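Local coordinates for Wnt inhibitor of Dorsal protein (Drosophila melanogaster, PDB 4KRR) that probably binds frizzled seven-transmembrane receptors as a secreted Wnt ligand and acts through them on the nucleus, at residues 21-26 with 30-35; 37-42 with 60-65. One frame throughout, in Å; residues are numbered along the deposited sequence.

Contact 1 (21-26 with 30-35)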
ATOM      1  N   ASP A  21       0.657  10.264  -7.043  1.00 49.93           N
ATOM      2  CA  ASP A  21       1.968  10.710  -7.506  1.00 51.90           C
ATOM      3  C   ASP A  21       2.836   9.533  -7.932  1.00 49.27           C
ATOM      4  O   ASP A  21       3.539   9.603  -8.940  1.00 50.26           O
ATOM      5  CB  ASP A  21       2.681  11.531  -6.433  1.00 55.05           C
ATOM      6  CG  ASP A  21       2.004  12.860  -6.177  1.00 71.66           C
ATOM      7  OD1 ASP A  21       1.217  13.304  -7.041  1.00 66.30           O
ATOM      8  OD2 ASP A  21       2.260  13.465  -5.115  1.00 74.10           O
ATOM      9  N   SER A  22       2.778   8.450  -7.162  1.00 47.01           N
ATOM     10  CA  SER A  22       3.548   7.253  -7.474  1.00 54.02           C
ATOM     11  C   SER A  22       3.002   6.574  -8.724  1.00 48.46           C
ATOM     12  O   SER A  22       3.760   6.064  -9.551  1.00 45.66           O
ATOM     13  CB  SER A  22       3.536   6.284  -6.290  1.00 45.73           C
ATOM     14  OG  SER A  22       4.201   6.842  -5.169  1.00 51.24           O
ATOM     15  N   CYS A  23       1.680   6.580  -8.852  1.00 46.55           N
ATOM     16  CA  CYS A  23       0.999   5.978  -9.989  1.00 45.19           C
ATOM     17  C   CYS A  23       1.330   6.714 -11.289  1.00 50.06           C
ATOM     18  O   CYS A  23       1.655   6.090 -12.298  1.00 49.38           O
ATOM     19  CB  CYS A  23      -0.514   5.980  -9.746  1.00 42.08           C
ATOM     20  SG  CYS A  23      -1.506   5.255 -11.065  1.00 43.99           S
ATOM     21  N   GLN A  24       1.254   8.041 -11.256  1.00 43.22           N
ATOM     22  CA  GLN A  24       1.527   8.850 -12.441  1.00 45.46           C
ATOM     23  C   GLN A  24       3.004   8.804 -12.828  1.00 63.03           C
ATOM     24  O   GLN A  24       3.354   8.951 -13.997  1.00 55.15           O
ATOM     25  CB  GLN A  24       1.074  10.298 -12.229  1.00 48.80           C
ATOM     26  CG  GLN A  24      -0.435  10.451 -12.121  1.00 48.19           C
ATOM     27  CD  GLN A  24      -0.890  11.896 -12.100  1.00 53.21           C
ATOM     28  OE1 GLN A  24      -0.199  12.770 -11.577  1.00 56.86           O
ATOM     29  NE2 GLN A  24      -2.059  12.155 -12.675  1.00 55.68           N
ATOM     30  N   GLN A  25       3.868   8.601 -11.839  1.00 47.73           N
ATOM     31  CA  GLN A  25       5.302   8.517 -12.085  1.00 50.01           C
ATOM     32  C   GLN A  25       5.679   7.158 -12.679  1.00 49.18           C
ATOM     33  O   GLN A  25       6.499   7.075 -13.592  1.00 49.73           O
ATOM     34  CB  GLN A  25       6.074   8.770 -10.790  1.00 52.42           C
ATOM     35  CG  GLN A  25       7.572   8.541 -10.890  1.00 84.25           C
ATOM     36  CD  GLN A  25       8.291   8.879  -9.601  1.00 97.64           C
ATOM     37  OE1 GLN A  25       7.874   9.772  -8.868  1.00110.52           O
ATOM     38  NE2 GLN A  25       9.367   8.162  -9.311  1.00 98.82           N
ATOM     39  N   SER A  26       5.058   6.097 -12.173  1.00 53.04           N
ATOM     40  CA  SER A  26       5.361   4.749 -12.644  1.00 58.61           C
ATOM     41  C   SER A  26       4.768   4.455 -14.022  1.00 59.90           C
ATOM     42  O   SER A  26       5.244   3.568 -14.734  1.00 50.86           O
ATOM     43  CB  SER A  26       4.880   3.704 -11.634  1.00 48.86           C
ATOM     44  OG  SER A  26       5.584   3.819 -10.408  1.00 57.22           O
ATOM     45  N   GLN A  30       3.569   4.868 -20.130  1.00 66.86           N
ATOM     46  CA  GLN A  30       2.656   3.840 -20.624  1.00 68.92           C
ATOM     47  C   GLN A  30       1.426   4.426 -21.317  1.00 68.06           C
ATOM     48  O   GLN A  30       1.164   5.625 -21.228  1.00 57.37           O
ATOM     49  CB  GLN A  30       2.229   2.920 -19.477  1.00 52.18           C
ATOM     50  CG  GLN A  30       3.370   2.519 -18.554  1.00 57.77           C
ATOM     51  CD  GLN A  30       4.542   1.916 -19.302  1.00 83.31           C
ATOM     52  OE1 GLN A  30       4.363   1.084 -20.192  1.00 97.21           O
ATOM     53  NE2 GLN A  30       5.751   2.341 -18.950  1.00 90.05           N
ATOM     54  N   ARG A  31       0.679   3.568 -22.010  1.00 70.23           N
ATOM     55  CA  ARG A  31      -0.526   3.986 -22.727  1.00 72.33           C
ATOM     56  C   ARG A  31      -1.604   4.439 -21.751  1.00 61.99           C
ATOM     57  O   ARG A  31      -2.258   5.465 -21.954  1.00 64.82           O
ATOM     58  CB  ARG A  31      -1.047   2.855 -23.616  1.00 69.95           C
ATOM     59  CG  ARG A  31      -0.215   2.631 -24.874  1.00 80.43           C
ATOM     60  CD  ARG A  31      -0.174   1.150 -25.271  1.00 83.59           C
ATOM     61  NE  ARG A  31       0.992   0.835 -26.098  1.00 81.29           N
ATOM     62  CZ  ARG A  31       0.997   0.852 -27.428  1.00 80.43           C
ATOM     63  NH1 ARG A  31      -0.106   1.160 -28.095  1.00 90.73           N
ATOM     64  NH2 ARG A  31       2.104   0.559 -28.095  1.00 73.75           N
ATOM     65  N   TRP A  32      -1.793   3.660 -20.695  1.00 52.67           N
ATOM     66  CA  TRP A  32      -2.559   4.123 -19.555  1.00 53.56           C
ATOM     67  C   TRP A  32      -1.574   4.809 -18.623  1.00 42.14           C
ATOM     68  O   TRP A  32      -0.910   4.157 -17.817  1.00 48.56           O
ATOM     69  CB  TRP A  32      -3.256   2.960 -18.851  1.00 56.98           C
ATOM     70  CG  TRP A  32      -4.100   3.408 -17.708  1.00 57.39           C
ATOM     71  CD1 TRP A  32      -5.345   3.961 -17.777  1.00 54.14           C
ATOM     72  CD2 TRP A  32      -3.760   3.351 -16.320  1.00 50.33           C
ATOM     73  NE1 TRP A  32      -5.802   4.251 -16.516  1.00 45.74           N
ATOM     74  CE2 TRP A  32      -4.848   3.887 -15.603  1.00 47.21           C
ATOM     75  CE3 TRP A  32      -2.642   2.899 -15.611  1.00 46.16           C
ATOM     76  CZ2 TRP A  32      -4.852   3.982 -14.213  1.00 49.21           C
ATOM     77  CZ3 TRP A  32      -2.648   2.995 -14.231  1.00 41.33           C
ATOM     78  CH2 TRP A  32      -3.744   3.532 -13.547  1.00 38.21           C
ATOM     79  N   ASN A  33      -1.461   6.126 -18.757  1.00 45.50           N
ATOM     80  CA  ASN A  33      -0.486   6.886 -17.986  1.00 46.28           C
ATOM     81  C   ASN A  33      -1.025   7.353 -16.639  1.00 49.37           C
ATOM     82  O   ASN A  33      -0.616   8.394 -16.126  1.00 49.86           O
ATOM     83  CB  ASN A  33       0.031   8.079 -18.794  1.00 52.40           C
ATOM     84  CG  ASN A  33      -1.075   9.029 -19.204  1.00 58.21           C
ATOM     85  OD1 ASN A  33      -2.250   8.662 -19.223  1.00 59.49           O
ATOM     86  ND2 ASN A  33      -0.703  10.258 -19.542  1.00 54.33           N
ATOM     87  N   CYS A  34      -1.941   6.568 -16.076  1.00 45.02           N
ATOM     88  CA  CYS A  34      -2.581   6.893 -14.804  1.00 40.02           C
ATOM     89  C   CYS A  34      -3.143   8.318 -14.772  1.00 43.25           C
ATOM     90  O   CYS A  34      -2.720   9.131 -13.950  1.00 48.63           O
ATOM     91  CB  CYS A  34      -1.592   6.688 -13.652  1.00 40.84           C
ATOM     92  SG  CYS A  34      -2.285   6.881 -11.994  1.00 46.02           S
ATOM     93  N   PRO A  35      -4.089   8.632 -15.676  1.00 48.06           N
ATOM     94  CA  PRO A  35      -4.662   9.982 -15.647  1.00 43.45           C
ATOM     95  C   PRO A  35      -5.410  10.220 -14.340  1.00 41.72           C
ATOM     96  O   PRO A  35      -6.109   9.324 -13.866  1.00 45.77           O
ATOM     97  CB  PRO A  35      -5.636   9.977 -16.829  1.00 44.08           C
ATOM     98  CG  PRO A  35      -5.974   8.548 -17.040  1.00 43.57           C
ATOM     99  CD  PRO A  35      -4.731   7.784 -16.695  1.00 44.86           C
TER

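Contact 2 (37-42 with 60-65)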
ATOM      1  N   GLN A  37      -8.034  11.772 -13.472  1.00 54.44           N
ATOM      2  CA  GLN A  37      -9.479  11.579 -13.521  1.00 51.40           C
ATOM      3  C   GLN A  37      -9.844  10.115 -13.316  1.00 51.09           C
ATOM      4  O   GLN A  37     -10.717   9.789 -12.510  1.00 46.26           O
ATOM      5  CB  GLN A  37     -10.042  12.090 -14.840  1.00 45.44           C
ATOM      6  N   ASP A  38      -9.162   9.233 -14.038  1.00 43.08           N
ATOM      7  CA  ASP A  38      -9.436   7.804 -13.952  1.00 45.23           C
ATOM      8  C   ASP A  38      -8.965   7.210 -12.628  1.00 45.07           C
ATOM      9  O   ASP A  38      -9.597   6.303 -12.090  1.00 37.06           O
ATOM     10  CB  ASP A  38      -8.784   7.058 -15.118  1.00 43.13           C
ATOM     11  CG  ASP A  38      -9.205   5.602 -15.181  1.00 46.69           C
ATOM     12  OD1 ASP A  38     -10.388   5.315 -14.897  1.00 52.75           O
ATOM     13  OD2 ASP A  38      -8.359   4.745 -15.512  1.00 51.35           O
ATOM     14  N   PHE A  39      -7.850   7.717 -12.111  1.00 41.49           N
ATOM     15  CA  PHE A  39      -7.303   7.227 -10.851  1.00 32.83           C
ATOM     16  C   PHE A  39      -8.271   7.496  -9.706  1.00 30.63           C
ATOM     17  O   PHE A  39      -8.543   6.618  -8.891  1.00 36.40           O
ATOM     18  CB  PHE A  39      -5.948   7.881 -10.556  1.00 37.48           C
ATOM     19  CG  PHE A  39      -5.309   7.404  -9.279  1.00 33.66           C
ATOM     20  CD1 PHE A  39      -4.503   6.280  -9.273  1.00 36.86           C
ATOM     21  CD2 PHE A  39      -5.518   8.080  -8.086  1.00 40.05           C
ATOM     22  CE1 PHE A  39      -3.915   5.837  -8.103  1.00 36.80           C
ATOM     23  CE2 PHE A  39      -4.937   7.640  -6.913  1.00 35.38           C
ATOM     24  CZ  PHE A  39      -4.134   6.516  -6.922  1.00 28.01           C
ATOM     25  N   VAL A  40      -8.781   8.722  -9.652  1.00 32.86           N
ATOM     26  CA  VAL A  40      -9.725   9.120  -8.614  1.00 42.22           C
ATOM     27  C   VAL A  40     -11.038   8.348  -8.730  1.00 37.99           C
ATOM     28  O   VAL A  40     -11.588   7.894  -7.729  1.00 44.14           O
ATOM     29  CB  VAL A  40      -9.999  10.638  -8.665  1.00 44.86           C
ATOM     30  CG1 VAL A  40     -11.149  11.012  -7.742  1.00 54.24           C
ATOM     31  CG2 VAL A  40      -8.740  11.415  -8.300  1.00 45.52           C
ATOM     32  N   GLN A  41     -11.529   8.197  -9.956  1.00 37.63           N
ATOM     33  CA  GLN A  41     -12.791   7.503 -10.197  1.00 39.31           C
ATOM     34  C   GLN A  41     -12.694   6.018  -9.847  1.00 36.98           C
ATOM     35  O   GLN A  41     -13.648   5.428  -9.341  1.00 42.69           O
ATOM     36  CB  GLN A  41     -13.241   7.699 -11.649  1.00 36.59           C
ATOM     37  CG  GLN A  41     -14.399   6.817 -12.091  1.00 37.06           C
ATOM     38  CD  GLN A  41     -15.701   7.126 -11.372  1.00 51.83           C
ATOM     39  OE1 GLN A  41     -16.580   6.268 -11.274  1.00 54.43           O
ATOM     40  NE2 GLN A  41     -15.837   8.353 -10.876  1.00 40.70           N
ATOM     41  N   LYS A  42     -11.533   5.424 -10.110  1.00 33.43           N
ATOM     42  CA  LYS A  42     -11.274   4.040  -9.720  1.00 30.11           C
ATOM     43  C   LYS A  42     -11.285   3.881  -8.201  1.00 45.03           C
ATOM     44  O   LYS A  42     -11.620   2.818  -7.687  1.00 42.96           O
ATOM     45  CB  LYS A  42      -9.935   3.550 -10.281  1.00 37.40           C
ATOM     46  CG  LYS A  42      -9.972   3.134 -11.746  1.00 47.89           C
ATOM     47  CD  LYS A  42      -8.654   2.486 -12.162  1.00 49.13           C
ATOM     48  CE  LYS A  42      -8.632   2.143 -13.646  1.00 40.63           C
ATOM     49  NZ  LYS A  42      -9.728   1.211 -14.024  1.00 56.53           N
ATOM     50  N   ALA A  60      -4.229  -1.476  -5.116  1.00 28.66           N
ATOM     51  CA  ALA A  60      -3.033  -1.895  -4.388  1.00 35.28           C
ATOM     52  C   ALA A  60      -2.182  -0.708  -3.947  1.00 36.79           C
ATOM     53  O   ALA A  60      -1.807  -0.610  -2.776  1.00 36.58           O
ATOM     54  CB  ALA A  60      -2.202  -2.855  -5.230  1.00 28.67           C
ATOM     55  N   ILE A  61      -1.875   0.190  -4.879  1.00 35.09           N
ATOM     56  CA  ILE A  61      -1.034   1.343  -4.566  1.00 31.08           C
ATOM     57  C   ILE A  61      -1.747   2.301  -3.608  1.00 34.26           C
ATOM     58  O   ILE A  61      -1.106   2.966  -2.793  1.00 39.47           O
ATOM     59  CB  ILE A  61      -0.550   2.090  -5.844  1.00 35.64           C
ATOM     60  CG1 ILE A  61       0.567   3.084  -5.510  1.00 31.29           C
ATOM     61  CG2 ILE A  61      -1.701   2.797  -6.547  1.00 34.92           C
ATOM     62  CD1 ILE A  61       1.931   2.443  -5.303  1.00 36.54           C
ATOM     63  N   SER A  62      -3.074   2.350  -3.690  1.00 36.53           N
ATOM     64  CA  SER A  62      -3.857   3.221  -2.820  1.00 34.51           C
ATOM     65  C   SER A  62      -3.903   2.675  -1.397  1.00 38.72           C
ATOM     66  O   SER A  62      -3.685   3.413  -0.437  1.00 40.38           O
ATOM     67  CB  SER A  62      -5.273   3.408  -3.371  1.00 37.94           C
ATOM     68  OG  SER A  62      -5.233   3.969  -4.671  1.00 40.35           O
ATOM     69  N   MET A  63      -4.186   1.381  -1.269  1.00 38.11           N
ATOM     70  CA  MET A  63      -4.155   0.715   0.028  1.00 36.75           C
ATOM     71  C   MET A  63      -2.783   0.831   0.679  1.00 36.66           C
ATOM     72  O   MET A  63      -2.675   1.127   1.868  1.00 36.19           O
ATOM     73  CB  MET A  63      -4.512  -0.762  -0.118  1.00 35.35           C
ATOM     74  CG  MET A  63      -4.264  -1.564   1.148  1.00 33.82           C
ATOM     75  SD  MET A  63      -4.675  -3.303   0.976  1.00 39.67           S
ATOM     76  CE  MET A  63      -4.113  -3.934   2.556  1.00 36.36           C
ATOM     77  N   ALA A  64      -1.740   0.592  -0.109  1.00 31.00           N
ATOM     78  CA  ALA A  64      -0.371   0.637   0.393  1.00 35.86           C
ATOM     79  C   ALA A  64      -0.001   2.025   0.907  1.00 32.05           C
ATOM     80  O   ALA A  64       0.662   2.158   1.935  1.00 35.67           O
ATOM     81  CB  ALA A  64       0.606   0.189  -0.686  1.00 30.06           C
ATOM     82  N   ALA A  65      -0.439   3.055   0.189  1.00 37.43           N
ATOM     83  CA  ALA A  65      -0.120   4.430   0.558  1.00 36.69           C
ATOM     84  C   ALA A  65      -0.859   4.854   1.819  1.00 38.61           C
ATOM     85  O   ALA A  65      -0.332   5.613   2.631  1.00 42.61           O
ATOM     86  CB  ALA A  65      -0.441   5.372  -0.588  1.00 41.44           C
TER

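Contact 1 (21-26 with 30-35)
The final turn and a half of helix 8-26 meets the non-helical residues 30-35 most closely at Gln-24 and Cys-34, whose CA atoms lie 5.1 Å apart, and a disulfide at this point ties the chain back onto the helix it has just left. This is an intrachain disulfide in the N-terminal domain of a Wnt, and it illustrates how a cystine can close the connection between two successive helices; Pro-35 is at the N-cap position of the next one, helix 36-44. Cys-23 SG and Cys-34 SG are bonded at 2.0 Å with chi3 of 119°. In both cysteines the sulfur stands anti to the backbone N (chi1 -174° in Cys-34), which sets each SG beside its own carbonyl carbon. Trp-32 approaches the bridge with the far corner of its six-membered ring: CH2 lies 3.8 Å from Cys-23 SG, an oblique sulfur-aromatic contact. The same indole lies under its own chain, with Cys-34 N 3.7 Å above the ring plane and over its centre. Beside the bridge, Gln-24 runs out along the loop and packs its CG against Cys-34. Replaced by an alanine, Gln-24 would probably leave the Cys-34 carbonyl without its amide partner and uncover that flank of the cystine. The bond concerned is weak: Gln-24 NE2 reaches Cys-34 O at 3.3 Å, with an N-H...O angle of 150°.

Contact 2 (37-42 with 60-65)
Phe-39 links two helices of the Wnt N-terminal helical domain, reaching from helix 36-44 to Ile-61 and Ser-62 on helix 53-75. The arrangement is a helix-helix contact made by one long aromatic side chain: the nearest CA atoms, those of Phe-39 and Ser-62, are 9.6 Å apart, and only 84 Å² is buried between the segments. The ring bridges this distance because its CG stands anti to the backbone N (chi1 -179°), which sends the far end of the phenyl group toward the other helix.

The apolar part of the contact is with Ile-61. Its CG2 methyl comes to the ring edge, near the ring plane, 4.1 Å from Phe-39 CE1, and the two side chains cross at about a right angle. Leu-20 and Cys-23 of helix 8-26 also touch the phenyl group, placing it among three helices.

The polar neighbour is Ser-62, whose hydroxyl is buried yet well supplied with partners: OG is hydrogen-bonded to Val-58 O one turn earlier in its own helix and to Asn-43 ND2 on helix 36-44. It meets the ring obliquely by van der Waals contact, with Ser-62 OG 3.6 Å from Phe-39 CZ.

In the fold
The two contacts follow one another along the chain, with centres 11 Å apart, and Phe-39 joins them directly. While the far end of its ring serves contact 2, its CD1 lies 3.6 Å from both Cys-23 SG and Cys-34 SG, so the cystine of contact 1 packs against the same phenyl group. A polar tie runs alongside: Trp-32 NE1 is 2.8 Å from Asp-38 OD2, a probable hydrogen bond between residues 30-35 and helix 36-44. Helix 36-44 is thus linked to the cystine through Phe-39, to residues 30-35 through Asp-38, and to helix 53-75 by the far end of the phenyl ring, so a covalent link and an apolar one meet at a single side chain.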